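Side-chain contacts in malate dehydrogenase (Picrophilus torridus, PDB 4BGV), which probably catalyses the reversible, NAD-dependent oxidation of (S)-malate to oxaloacetate, a step of the tricarboxylic acid cycle: residues G102-V107 / A131-K136; A127-Y132 / A313-Y318; L165-E170 / S191-I196; T155-F160 / A174-G179; A15-T20 / I236-M241. One frame throughout, in Å; residues are numbered along the deposited sequence. Where two conformers were deposited one is given.

Contact 1 (G102-V107 / A131-K136); sequences GIMKSV and AYAIYK
Met104 and Ile134 form the centre of this helix-to-helix contact, and the methionine can be followed outward atom by atom. Its CB, directed at the partner helix, rests on Ala133 CB at 3.7 Å and also lies near the terminal methyl of Ile134. CG stands opposite the carbonyl carbon (chi1 -63°), and a bend at chi2 carries the chain obliquely across Ile134, where SD comes 3.9 Å from Ile134 CG1. Beyond the sulfur the chain bends again and CE leads off, away from the 131-136 segment. Ile134 answers by sending its CD1 methyl inward: it lies 3.4 Å from the backbone O of Met104 and 4.0 Å from Val107 CG1, so it touches residues one turn apart on the 102-107 helix. The small Ala133 is consistent with the close spacing: the segment axes approach to 7.9 Å at 38° between their directions. Both helices belong to the Rossmann-type NAD-binding domain and flank its parallel sheet; Met104 and Val107 reach Val81 on strand 78-81, while Met104 also touches Thr124, an NAD-binding residue by similarity. The cross-contact is made by carbon and sulfur, with one backbone oxygen beside a methyl, so the two helices are held by shape and burial of apolar surface, without directional polar bonds between the segments.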
# COMPACT_ATOMS: atom_id res chain seq x y z
N GLY A 102 -33.33 20.95 -1.95
CA GLY A 102 -34.17 20.41 -3.00
C GLY A 102 -33.47 19.29 -3.74
O GLY A 102 -34.09 18.29 -4.09
N ILE A 103 -32.17 19.46 -3.99
CA ILE A 103 -31.38 18.42 -4.64
C ILE A 103 -31.32 17.16 -3.76
O ILE A 103 -31.48 16.04 -4.24
CB ILE A 103 -29.96 18.93 -4.99
CG1 ILE A 103 -30.06 20.04 -6.04
CG2 ILE A 103 -29.09 17.81 -5.51
CD1 ILE A 103 -28.77 20.81 -6.24
N MET A 104 -31.13 17.35 -2.46
CA MET A 104 -31.08 16.21 -1.53
C MET A 104 -32.43 15.50 -1.50
O MET A 104 -32.48 14.28 -1.39
CB MET A 104 -30.70 16.65 -0.11
CG MET A 104 -29.30 17.26 0.04
SD MET A 104 -27.96 16.16 -0.45
CE MET A 104 -27.66 16.73 -2.11
N LYS A 105 -33.52 16.27 -1.57
CA LYS A 105 -34.85 15.68 -1.56
C LYS A 105 -35.02 14.73 -2.75
O LYS A 105 -35.44 13.58 -2.57
CB LYS A 105 -35.96 16.76 -1.53
CG LYS A 105 -37.37 16.19 -1.40
CD LYS A 105 -38.40 17.27 -1.01
CE LYS A 105 -39.81 16.67 -0.83
NZ LYS A 105 -40.36 16.11 -2.11
N SER A 106 -34.68 15.18 -3.95
CA SER A 106 -34.83 14.32 -5.12
C SER A 106 -33.82 13.17 -5.12
O SER A 106 -34.15 12.05 -5.53
CB SER A 106 -34.76 15.13 -6.43
OG SER A 106 -33.44 15.60 -6.66
N VAL A 107 -32.59 13.43 -4.68
CA VAL A 107 -31.61 12.35 -4.54
C VAL A 107 -32.08 11.31 -3.54
O VAL A 107 -32.01 10.10 -3.81
CB VAL A 107 -30.19 12.87 -4.18
CG1 VAL A 107 -29.31 11.74 -3.68
CG2 VAL A 107 -29.54 13.54 -5.40
N ALA A 131 -27.57 15.92 5.28
CA ALA A 131 -27.87 14.59 5.81
C ALA A 131 -29.29 14.53 6.37
O ALA A 131 -30.01 13.55 6.18
CB ALA A 131 -26.84 14.19 6.89
N TYR A 132 -29.68 15.59 7.07
CA TYR A 132 -31.05 15.69 7.58
C TYR A 132 -32.05 15.64 6.43
O TYR A 132 -33.04 14.91 6.49
CB TYR A 132 -31.19 16.97 8.40
CG TYR A 132 -32.53 17.14 9.09
CD1 TYR A 132 -33.02 16.18 9.98
CD2 TYR A 132 -33.29 18.27 8.85
CE1 TYR A 132 -34.25 16.35 10.60
CE2 TYR A 132 -34.51 18.45 9.47
CZ TYR A 132 -34.98 17.49 10.35
OH TYR A 132 -36.20 17.69 10.95
N ALA A 133 -31.77 16.37 5.35
CA ALA A 133 -32.64 16.33 4.18
C ALA A 133 -32.69 14.93 3.54
O ALA A 133 -33.75 14.47 3.13
CB ALA A 133 -32.21 17.37 3.15
N ILE A 134 -31.54 14.28 3.45
CA ILE A 134 -31.49 12.93 2.88
C ILE A 134 -32.36 11.98 3.73
O ILE A 134 -33.09 11.14 3.19
CB ILE A 134 -30.04 12.41 2.75
CG1 ILE A 134 -29.31 13.13 1.60
CG2 ILE A 134 -30.00 10.89 2.53
CD1 ILE A 134 -29.83 12.78 0.18
N TYR A 135 -32.29 12.15 5.04
CA TYR A 135 -33.07 11.37 5.98
C TYR A 135 -34.57 11.60 5.75
O TYR A 135 -35.34 10.66 5.63
CB TYR A 135 -32.69 11.76 7.43
CG TYR A 135 -33.60 11.16 8.47
CD1 TYR A 135 -33.87 9.79 8.48
CD2 TYR A 135 -34.19 11.95 9.45
CE1 TYR A 135 -34.70 9.23 9.43
CE2 TYR A 135 -35.03 11.39 10.42
CZ TYR A 135 -35.27 10.02 10.39
OH TYR A 135 -36.09 9.45 11.34
N LYS A 136 -34.97 12.87 5.68
CA LYS A 136 -36.39 13.19 5.46
C LYS A 136 -36.92 12.65 4.13
O LYS A 136 -38.08 12.24 4.04
CB LYS A 136 -36.62 14.70 5.58
CG LYS A 136 -36.42 15.23 6.99
CD LYS A 136 -36.58 16.75 7.02
CE LYS A 136 -38.02 17.17 6.74
NZ LYS A 136 -38.87 17.06 7.97

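Contact 2 (A127-Y132 / A313-Y318)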
# COMPACT_ATOMS: atom_id res chain seq x y z
N ALA A 127 -23.15 19.56 5.42
CA ALA A 127 -23.52 18.16 5.36
C ALA A 127 -24.41 17.72 6.53
O ALA A 127 -25.11 16.72 6.42
CB ALA A 127 -22.27 17.26 5.24
N ASP A 128 -24.39 18.45 7.64
CA ASP A 128 -25.32 18.07 8.70
C ASP A 128 -26.76 18.31 8.23
O ASP A 128 -27.60 17.40 8.30
CB ASP A 128 -25.02 18.76 10.03
CG ASP A 128 -24.62 20.21 9.89
OD1 ASP A 128 -24.92 20.81 8.83
OD2 ASP A 128 -24.01 20.74 10.85
N ILE A 129 -27.03 19.49 7.68
CA ILE A 129 -28.37 19.79 7.16
C ILE A 129 -28.71 18.91 5.95
O ILE A 129 -29.86 18.47 5.80
CB ILE A 129 -28.54 21.28 6.76
CG1 ILE A 129 -27.93 22.20 7.81
CG2 ILE A 129 -30.03 21.62 6.50
CD1 ILE A 129 -28.45 21.95 9.25
N MET A 130 -27.75 18.70 5.06
CA MET A 130 -28.00 17.88 3.88
C MET A 130 -28.24 16.42 4.24
O MET A 130 -29.03 15.75 3.58
CB MET A 130 -26.88 18.03 2.84
CG MET A 130 -26.77 19.44 2.27
SD MET A 130 -28.33 20.13 1.69
CE MET A 130 -28.22 21.79 2.33
N ALA A 131 -27.57 15.92 5.28
CA ALA A 131 -27.87 14.59 5.81
C ALA A 131 -29.29 14.53 6.37
O ALA A 131 -30.01 13.55 6.18
CB ALA A 131 -26.84 14.19 6.89
N TYR A 132 -29.68 15.59 7.07
CA TYR A 132 -31.05 15.69 7.58
C TYR A 132 -32.05 15.64 6.43
O TYR A 132 -33.04 14.91 6.49
CB TYR A 132 -31.19 16.97 8.40
CG TYR A 132 -32.53 17.14 9.09
CD1 TYR A 132 -33.02 16.18 9.98
CD2 TYR A 132 -33.29 18.27 8.85
CE1 TYR A 132 -34.25 16.35 10.60
CE2 TYR A 132 -34.51 18.45 9.47
CZ TYR A 132 -34.98 17.49 10.35
OH TYR A 132 -36.20 17.69 10.95
N ALA A 313 -34.66 23.80 10.64
CA ALA A 313 -36.03 24.30 10.60
C ALA A 313 -36.37 24.78 9.19
O ALA A 313 -37.50 24.64 8.72
CB ALA A 313 -36.21 25.43 11.61
N ILE A 314 -35.38 25.36 8.52
CA ILE A 314 -35.53 25.76 7.12
C ILE A 314 -35.79 24.53 6.24
O ILE A 314 -36.64 24.56 5.35
CB ILE A 314 -34.30 26.56 6.63
CG1 ILE A 314 -34.25 27.92 7.34
CG2 ILE A 314 -34.33 26.74 5.11
CD1 ILE A 314 -32.99 28.70 7.07
N ALA A 315 -35.07 23.44 6.51
CA ALA A 315 -35.28 22.19 5.79
C ALA A 315 -36.69 21.63 6.03
O ALA A 315 -37.37 21.21 5.08
CB ALA A 315 -34.22 21.17 6.17
N ASP A 316 -37.13 21.63 7.29
CA ASP A 316 -38.51 21.24 7.61
C ASP A 316 -39.52 22.05 6.79
O ASP A 316 -40.43 21.49 6.18
CB ASP A 316 -38.82 21.44 9.10
CG ASP A 316 -38.04 20.49 9.99
OD1 ASP A 316 -37.57 19.45 9.48
OD2 ASP A 316 -37.92 20.79 11.19
N ASP A 317 -39.35 23.37 6.79
CA ASP A 317 -40.25 24.27 6.07
C ASP A 317 -40.27 23.97 4.57
O ASP A 317 -41.34 23.92 3.96
CB ASP A 317 -39.86 25.73 6.32
CG ASP A 317 -40.69 26.70 5.51
OD1 ASP A 317 -41.85 26.97 5.90
OD2 ASP A 317 -40.17 27.20 4.49
N TYR A 318 -39.09 23.75 3.98
CA TYR A 318 -39.02 23.37 2.58
C TYR A 318 -39.82 22.10 2.31
O TYR A 318 -40.60 22.04 1.36
CB TYR A 318 -37.57 23.18 2.11
CG TYR A 318 -37.45 22.82 0.65
CD1 TYR A 318 -37.40 23.81 -0.32
CD2 TYR A 318 -37.39 21.49 0.23
CE1 TYR A 318 -37.29 23.50 -1.67
CE2 TYR A 318 -37.28 21.16 -1.11
CZ TYR A 318 -37.23 22.17 -2.05
OH TYR A 318 -37.12 21.85 -3.39
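Tyr132 swings its CG anti to the backbone N (chi1 -175°), which carries the ring out from helix 127-138 towards helix 295-321; Asp316 sets its own CG opposite the carbonyl carbon (chi1 -68°), and this brings the carboxylate back to the tyrosine. The two side chains run at about a right angle to each other, with ring and carboxylate planes 63° apart. The phenol OH donates to Asp316 OD1 over 2.7 Å, and OD1 accepts with its syn lone pair, on the side of the other carboxylate oxygen. OD1 lies near the plane of the ring, at its edge, and is also 3.2 Å from Tyr132 CE2. The same oxygen receives a salt bridge from Lys136, one turn further along the tyrosine's helix, so a hydroxyl and an ammonium group grip one atom; this double hold would be expected to stabilise the ionised carboxylate.

Apart from this polar pair the contact is apolar. Ala315 points its methyl at the partner helix and is met by two residues one turn apart: the ring edge through Tyr132 CD2 at 4.1 Å, and Ile129 CG2 at 4.2 Å. These are looser contacts, in keeping with segment axes that come no closer than 10.1 Å. Ser312, on the preceding turn of helix 295-321, adds to the packing against both Ile129 and Tyr132. The arrangement is a helix-helix interface between domains, joining the Rossmann-type NAD-binding domain to the long C-terminal helix of the two-domain lactate/malate dehydrogenase fold.

Contact 3 (L165-E170 / S191-I196)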
# COMPACT_ATOMS: atom_id res chain seq x y z
N LEU A 165 5.07 22.09 14.14
CA LEU A 165 5.92 21.37 15.08
C LEU A 165 6.98 20.50 14.41
O LEU A 165 7.82 19.90 15.10
CB LEU A 165 5.05 20.51 16.01
CG LEU A 165 4.27 21.34 17.04
CD1 LEU A 165 3.15 20.53 17.67
CD2 LEU A 165 5.21 21.87 18.12
N ASN A 166 6.96 20.46 13.08
CA ASN A 166 7.88 19.62 12.29
C ASN A 166 7.86 18.17 12.78
O ASN A 166 8.90 17.61 13.17
CB ASN A 166 9.31 20.17 12.33
CG ASN A 166 10.21 19.54 11.27
OD1 ASN A 166 9.74 19.08 10.23
ND2 ASN A 166 11.52 19.51 11.54
N VAL A 167 6.68 17.58 12.77
CA VAL A 167 6.50 16.19 13.19
C VAL A 167 5.68 15.46 12.14
O VAL A 167 5.01 16.09 11.32
CB VAL A 167 5.77 16.07 14.57
CG1 VAL A 167 6.65 16.58 15.71
CG2 VAL A 167 4.44 16.82 14.55
N SER A 168 5.71 14.14 12.19
CA SER A 168 4.97 13.29 11.26
C SER A 168 3.47 13.59 11.33
O SER A 168 2.94 13.79 12.42
CB SER A 168 5.18 11.82 11.61
OG SER A 168 4.31 10.98 10.85
N PHE A 169 2.81 13.61 10.17
CA PHE A 169 1.36 13.77 10.15
C PHE A 169 0.68 12.62 10.88
O PHE A 169 -0.43 12.78 11.39
CB PHE A 169 0.82 13.84 8.72
CG PHE A 169 1.37 14.99 7.91
CD1 PHE A 169 1.02 16.30 8.23
CD2 PHE A 169 2.19 14.76 6.82
CE1 PHE A 169 1.50 17.35 7.49
CE2 PHE A 169 2.67 15.81 6.06
CZ PHE A 169 2.34 17.12 6.40
N GLU A 170 1.33 11.47 10.94
CA GLU A 170 0.72 10.30 11.57
C GLU A 170 0.55 10.44 13.08
O GLU A 170 -0.31 9.79 13.68
CB GLU A 170 1.52 9.03 11.27
CG GLU A 170 0.91 7.77 11.87
CD GLU A 170 1.43 6.49 11.23
OE1 GLU A 170 2.40 6.57 10.44
OE2 GLU A 170 0.86 5.41 11.52
N SER A 191 -6.20 17.57 21.79
CA SER A 191 -5.34 17.60 20.61
C SER A 191 -3.93 17.47 21.11
O SER A 191 -3.55 18.10 22.11
CB SER A 191 -5.53 18.91 19.83
OG SER A 191 -6.89 19.06 19.43
N ASN A 192 -3.13 16.66 20.43
CA ASN A 192 -1.84 16.27 20.96
C ASN A 192 -0.90 15.76 19.88
O ASN A 192 -1.32 15.49 18.74
CB ASN A 192 -2.03 15.17 22.02
CG ASN A 192 -2.66 13.91 21.43
OD1 ASN A 192 -2.01 13.13 20.74
ND2 ASN A 192 -3.95 13.71 21.71
N VAL A 193 0.38 15.62 20.24
CA VAL A 193 1.32 14.89 19.39
C VAL A 193 1.74 13.63 20.16
O VAL A 193 2.41 13.72 21.21
CB VAL A 193 2.58 15.70 19.05
CG1 VAL A 193 3.48 14.88 18.13
CG2 VAL A 193 2.21 17.01 18.36
N SER A 194 1.34 12.47 19.65
CA SER A 194 1.59 11.19 20.32
C SER A 194 1.21 11.23 21.81
O SER A 194 1.92 10.65 22.65
CB SER A 194 3.06 10.78 20.17
OG SER A 194 3.40 10.61 18.80
N GLY A 195 0.12 11.94 22.12
CA GLY A 195 -0.39 12.01 23.48
C GLY A 195 0.04 13.24 24.25
O GLY A 195 -0.56 13.59 25.27
N ILE A 196 1.10 13.90 23.79
CA ILE A 196 1.56 15.09 24.47
C ILE A 196 0.67 16.25 24.06
O ILE A 196 0.60 16.57 22.87
CB ILE A 196 3.02 15.42 24.12
CG1 ILE A 196 3.94 14.25 24.48
CG2 ILE A 196 3.46 16.69 24.86
CD1 ILE A 196 5.37 14.37 23.94
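Val193 faces two residues at once, and each of its methyls has a separate partner. Leu165 and Val193 extend towards each other and slide past in opposite directions, so that Leu165 CD1 settles beside Val193 CG2 at 3.7 Å. Val167 instead crosses the same valine at a slant, and its CG2 meets Val193 CG1 at a looser 4.2 Å. The fork of Val193 follows from its rotation: with CG1 anti to the backbone N (chi1 -178°), that methyl turns to Val167, while CG2 turns to the leucine. The contact thus joins the C-terminal end of helix 150-165 and the connection after it to the end of strand 184-193, in the C-terminal alpha/beta domain. Here the strand enters a type I' beta turn, Val193 to Ile196, that leads into strand 196-197. Asn192 OD1 forms an Asx motif at the turn, accepting from Gly195 N at 2.8 Å, with the donor above the carbonyl plane. In the 165-170 segment, Ser168 OG makes an ST turn with Glu170 N at 3.0 Å. Other subunits border the contact: Tyr289 of the second subunit packs on Val167, whereas Asp56 of the third subunit bonds to Ser168 OG and to the backbone N of Phe169.

Contact 4 (T155-F160 / A174-G179)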
# COMPACT_ATOMS: atom_id res chain seq x y z
N THR A 155 -8.25 16.70 9.34
CA THR A 155 -7.08 16.49 8.50
C THR A 155 -6.35 17.80 8.25
O THR A 155 -5.14 17.85 8.24
CB THR A 155 -7.43 15.85 7.15
OG1 THR A 155 -8.64 15.11 7.27
CG2 THR A 155 -6.31 14.93 6.73
N ARG A 156 -7.12 18.88 8.06
CA ARG A 156 -6.49 20.20 7.87
C ARG A 156 -5.76 20.63 9.14
O ARG A 156 -4.60 21.02 9.11
CB ARG A 156 -7.52 21.26 7.44
CG ARG A 156 -8.13 20.99 6.06
CD ARG A 156 -8.69 22.28 5.45
NE ARG A 156 -9.13 22.10 4.07
CZ ARG A 156 -10.40 22.14 3.66
NH1 ARG A 156 -11.37 22.39 4.54
NH2 ARG A 156 -10.69 21.95 2.38
N PHE A 157 -6.46 20.53 10.27
CA PHE A 157 -5.93 20.94 11.58
C PHE A 157 -4.62 20.16 11.85
O PHE A 157 -3.62 20.72 12.28
CB PHE A 157 -7.02 20.62 12.63
CG PHE A 157 -6.87 21.32 13.97
CD1 PHE A 157 -5.72 22.01 14.32
CD2 PHE A 157 -7.91 21.26 14.90
CE1 PHE A 157 -5.61 22.63 15.57
CE2 PHE A 157 -7.80 21.88 16.16
CZ PHE A 157 -6.65 22.57 16.48
N ARG A 158 -4.63 18.86 11.56
CA ARG A 158 -3.43 18.04 11.76
C ARG A 158 -2.27 18.45 10.84
O ARG A 158 -1.10 18.44 11.24
CB ARG A 158 -3.74 16.56 11.52
CG ARG A 158 -4.62 15.92 12.59
CD ARG A 158 -5.09 14.52 12.13
NE ARG A 158 -3.99 13.56 12.08
CZ ARG A 158 -4.09 12.35 11.55
NH1 ARG A 158 -5.25 11.96 11.03
NH2 ARG A 158 -3.04 11.52 11.55
N THR A 159 -2.59 18.78 9.60
CA THR A 159 -1.56 19.23 8.66
C THR A 159 -0.85 20.47 9.21
O THR A 159 0.38 20.53 9.23
CB THR A 159 -2.16 19.55 7.28
OG1 THR A 159 -2.79 18.38 6.75
CG2 THR A 159 -1.08 20.05 6.31
N PHE A 160 -1.64 21.44 9.67
CA PHE A 160 -1.10 22.71 10.16
C PHE A 160 -0.25 22.52 11.42
O PHE A 160 0.84 23.12 11.56
CB PHE A 160 -2.24 23.71 10.44
CG PHE A 160 -3.17 23.94 9.26
CD1 PHE A 160 -2.72 23.86 7.95
CD2 PHE A 160 -4.51 24.26 9.49
CE1 PHE A 160 -3.59 24.09 6.87
CE2 PHE A 160 -5.39 24.48 8.42
CZ PHE A 160 -4.92 24.39 7.11
N ALA A 174 -5.95 15.92 16.17
CA ALA A 174 -6.64 17.19 16.32
C ALA A 174 -8.13 16.95 16.50
O ALA A 174 -8.77 16.36 15.63
CB ALA A 174 -6.39 18.07 15.10
N PHE A 175 -8.67 17.40 17.63
CA PHE A 175 -10.03 17.06 18.03
C PHE A 175 -10.99 18.19 17.67
O PHE A 175 -10.92 19.28 18.24
CB PHE A 175 -10.07 16.79 19.54
CG PHE A 175 -11.32 16.11 19.99
CD1 PHE A 175 -12.45 16.83 20.29
CD2 PHE A 175 -11.37 14.73 20.10
CE1 PHE A 175 -13.60 16.22 20.71
CE2 PHE A 175 -12.52 14.10 20.52
CZ PHE A 175 -13.64 14.85 20.82
N VAL A 176 -11.89 17.93 16.73
CA VAL A 176 -12.93 18.90 16.38
C VAL A 176 -14.30 18.25 16.26
O VAL A 176 -14.44 17.14 15.74
CB VAL A 176 -12.61 19.61 15.06
CG1 VAL A 176 -11.47 20.62 15.26
CG2 VAL A 176 -12.27 18.61 13.98
N ILE A 177 -15.32 18.95 16.75
CA ILE A 177 -16.69 18.51 16.54
C ILE A 177 -17.51 19.67 15.97
O ILE A 177 -16.99 20.76 15.73
CB ILE A 177 -17.34 17.96 17.85
CG1 ILE A 177 -17.40 19.03 18.94
CG2 ILE A 177 -16.58 16.72 18.35
CD1 ILE A 177 -18.12 18.54 20.22
N GLY A 178 -18.80 19.44 15.74
CA GLY A 178 -19.65 20.50 15.21
C GLY A 178 -19.54 20.62 13.70
O GLY A 178 -19.19 19.65 13.03
N GLY A 179 -19.83 21.80 13.16
CA GLY A 179 -19.76 22.03 11.72
C GLY A 179 -18.46 22.66 11.24
O GLY A 179 -17.42 22.47 11.86
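Helix 155-160 lies nearly antiparallel to strand 174-178, at 150° between their directions, with the two segment axes 8.0 Å apart at their closest. This is helix-on-sheet packing in the C-terminal alpha/beta domain of the LDH/MDH fold, where helix 150-165 covers strand 172-178 of a small antiparallel sheet. Ala174 and Val176, alternate residues of the strand, both point at the helix and share the Phe157 side chain. The ring is brought to them by a chi1 of -163°, CG lying anti to the backbone N. Val176 CG1 comes in at the ring edge, near its plane, 3.6 Å from CD2; Ala174 CB approaches obliquely at the root of the ring, 3.5 Å from CG. Further out, Phe157 packs on Ile188 of strand 184-193 and on Ile210 and Thr214 of helix 204-215, which places it in the core of the domain. The neighbouring Arg156, a substrate-binding residue by similarity, belongs to another side of the helix, where its NE forms a salt bridge with Glu48 of the third subunit. Arg158 joins the contact through its aliphatic part alone, while a bend at chi3 leads the guanidinium away, and NH2 hydrogen-bonds to the backbone O of Phe169. Its CG lies 3.7 Å from Ala174 CB, so that one alanine methyl is wedged between the phenylalanine and the arginine stem.

Contact 5 (A15-T20 / I236-M241)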
# COMPACT_ATOMS: atom_id res chain seq x y z
N ALA A 15 -15.48 12.48 -8.35
CA ALA A 15 -14.53 11.66 -9.10
C ALA A 15 -13.26 11.37 -8.29
O ALA A 15 -12.68 10.29 -8.39
CB ALA A 15 -14.20 12.30 -10.44
N THR A 16 -12.85 12.31 -7.44
CA THR A 16 -11.70 12.08 -6.57
C THR A 16 -12.03 10.96 -5.60
O THR A 16 -11.20 10.09 -5.33
CB THR A 16 -11.31 13.36 -5.80
OG1 THR A 16 -10.96 14.36 -6.76
CG2 THR A 16 -10.11 13.14 -4.87
N VAL A 17 -13.25 10.99 -5.06
CA VAL A 17 -13.69 9.92 -4.18
C VAL A 17 -13.58 8.59 -4.92
O VAL A 17 -13.05 7.62 -4.38
CB VAL A 17 -15.13 10.13 -3.70
CG1 VAL A 17 -15.66 8.87 -3.00
CG2 VAL A 17 -15.20 11.33 -2.74
N ALA A 18 -14.08 8.55 -6.15
CA ALA A 18 -14.06 7.31 -6.93
C ALA A 18 -12.62 6.82 -7.16
O ALA A 18 -12.31 5.63 -6.98
CB ALA A 18 -14.79 7.50 -8.27
N GLN A 19 -11.73 7.74 -7.54
CA GLN A 19 -10.34 7.35 -7.79
C GLN A 19 -9.68 6.90 -6.48
O GLN A 19 -8.86 5.97 -6.48
CB GLN A 19 -9.55 8.49 -8.42
CG GLN A 19 -8.05 8.19 -8.62
CD GLN A 19 -7.79 7.09 -9.67
OE1 GLN A 19 -7.56 7.39 -10.85
NE2 GLN A 19 -7.81 5.84 -9.24
N THR A 20 -10.05 7.54 -5.38
CA THR A 20 -9.50 7.19 -4.07
C THR A 20 -9.96 5.80 -3.61
O THR A 20 -9.14 4.98 -3.14
CB THR A 20 -9.91 8.25 -3.01
OG1 THR A 20 -9.38 9.52 -3.42
CG2 THR A 20 -9.33 7.91 -1.64
N ILE A 236 -10.06 12.07 0.20
CA ILE A 236 -9.57 11.05 1.12
C ILE A 236 -10.32 11.10 2.46
O ILE A 236 -10.56 10.07 3.07
CB ILE A 236 -8.01 11.08 1.29
CG1 ILE A 236 -7.52 9.95 2.21
CG2 ILE A 236 -7.50 12.47 1.78
CD1 ILE A 236 -7.78 8.56 1.66
N SER A 237 -10.74 12.29 2.89
CA SER A 237 -11.51 12.41 4.14
C SER A 237 -12.84 11.64 4.05
O SER A 237 -13.29 11.03 5.02
CB SER A 237 -11.78 13.89 4.48
OG SER A 237 -10.56 14.58 4.67
N ILE A 238 -13.43 11.67 2.87
CA ILE A 238 -14.67 10.95 2.60
C ILE A 238 -14.40 9.45 2.49
O ILE A 238 -15.13 8.63 3.07
CB ILE A 238 -15.29 11.46 1.29
CG1 ILE A 238 -15.73 12.92 1.45
CG2 ILE A 238 -16.44 10.56 0.84
CD1 ILE A 238 -15.87 13.63 0.09
N ALA A 239 -13.36 9.09 1.75
CA ALA A 239 -13.03 7.67 1.56
C ALA A 239 -12.75 6.95 2.88
O ALA A 239 -13.12 5.79 3.04
CB ALA A 239 -11.86 7.51 0.59
N VAL A 240 -12.09 7.61 3.84
CA VAL A 240 -11.83 6.91 5.11
C VAL A 240 -13.14 6.59 5.83
O VAL A 240 -13.25 5.58 6.52
CB VAL A 240 -10.82 7.64 6.03
CG1 VAL A 240 -9.44 7.71 5.36
CG2 VAL A 240 -11.32 9.01 6.43
N MET A 241 -14.15 7.45 5.68
CA MET A 241 -15.48 7.18 6.23
C MET A 241 -16.15 6.01 5.50
O MET A 241 -16.67 5.10 6.13
CB MET A 241 -16.38 8.40 6.12
CG MET A 241 -15.98 9.55 7.05
SD MET A 241 -16.75 11.13 6.59
CE MET A 241 -18.49 10.82 6.93
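Thr20 and Ala239 make the tight point where two domains meet: helix 12-23, whose start lies in the glycine-rich NAD-binding motif of the Rossmann-type domain, packs here on helix 232-246 of the C-terminal alpha/beta domain, and the axes of segments 15-20 and 236-241 lie 54° apart. Thr20 CG2 presses on Ala239 CB at 3.4 Å, closer than the usual separation of two methyls. The same CG2 also receives Ile236 CD1 at 3.7 Å, the two side chains crossing at about a right angle. On the other flank the fit is easier. Val17 CG2 is turned to Ile238 and touches its CD1 at 3.7 Å and its CG2 at 3.9 Å, again across rather than alongside. No loose edge here opens to solvent, for all five touching residues are buried: Ile238 packs on Val123, an NAD-binding residue by similarity, and Trp53 of the third subunit packs on Ile236. What fixes the threonine methyl is the polar arm of the same side chain. With CG2 anti to the backbone N, OG1 (chi1 -60°) turns back to its own helix and donates to Thr16 O at 2.7 Å, from the face of that carbonyl opposite the one used by Thr20 N.

In the fold
From the N terminus, the chain first lays down helix 12-23, whose partner in contact 5 arrives more than 200 residues later; that long loop encloses contacts 1, 3 and 4. Contact 1 closes early and locally, within the NAD-binding domain. Contact 2 begins on the helix where contact 1 ends, sharing Ala131 and Tyr132, and closes only on the C-terminal helix, so it crosses contact 5 while likewise enclosing contacts 3 and 4. Those two alternate along the chain and meet through neighbouring strands of one antiparallel sheet. Contacts 2 and 5 therefore tie the two domains together on opposite sides of the chain's centre, and a weak hydrogen bond between the Thr155 and Ser237 hydroxyls links contact 4 to contact 5.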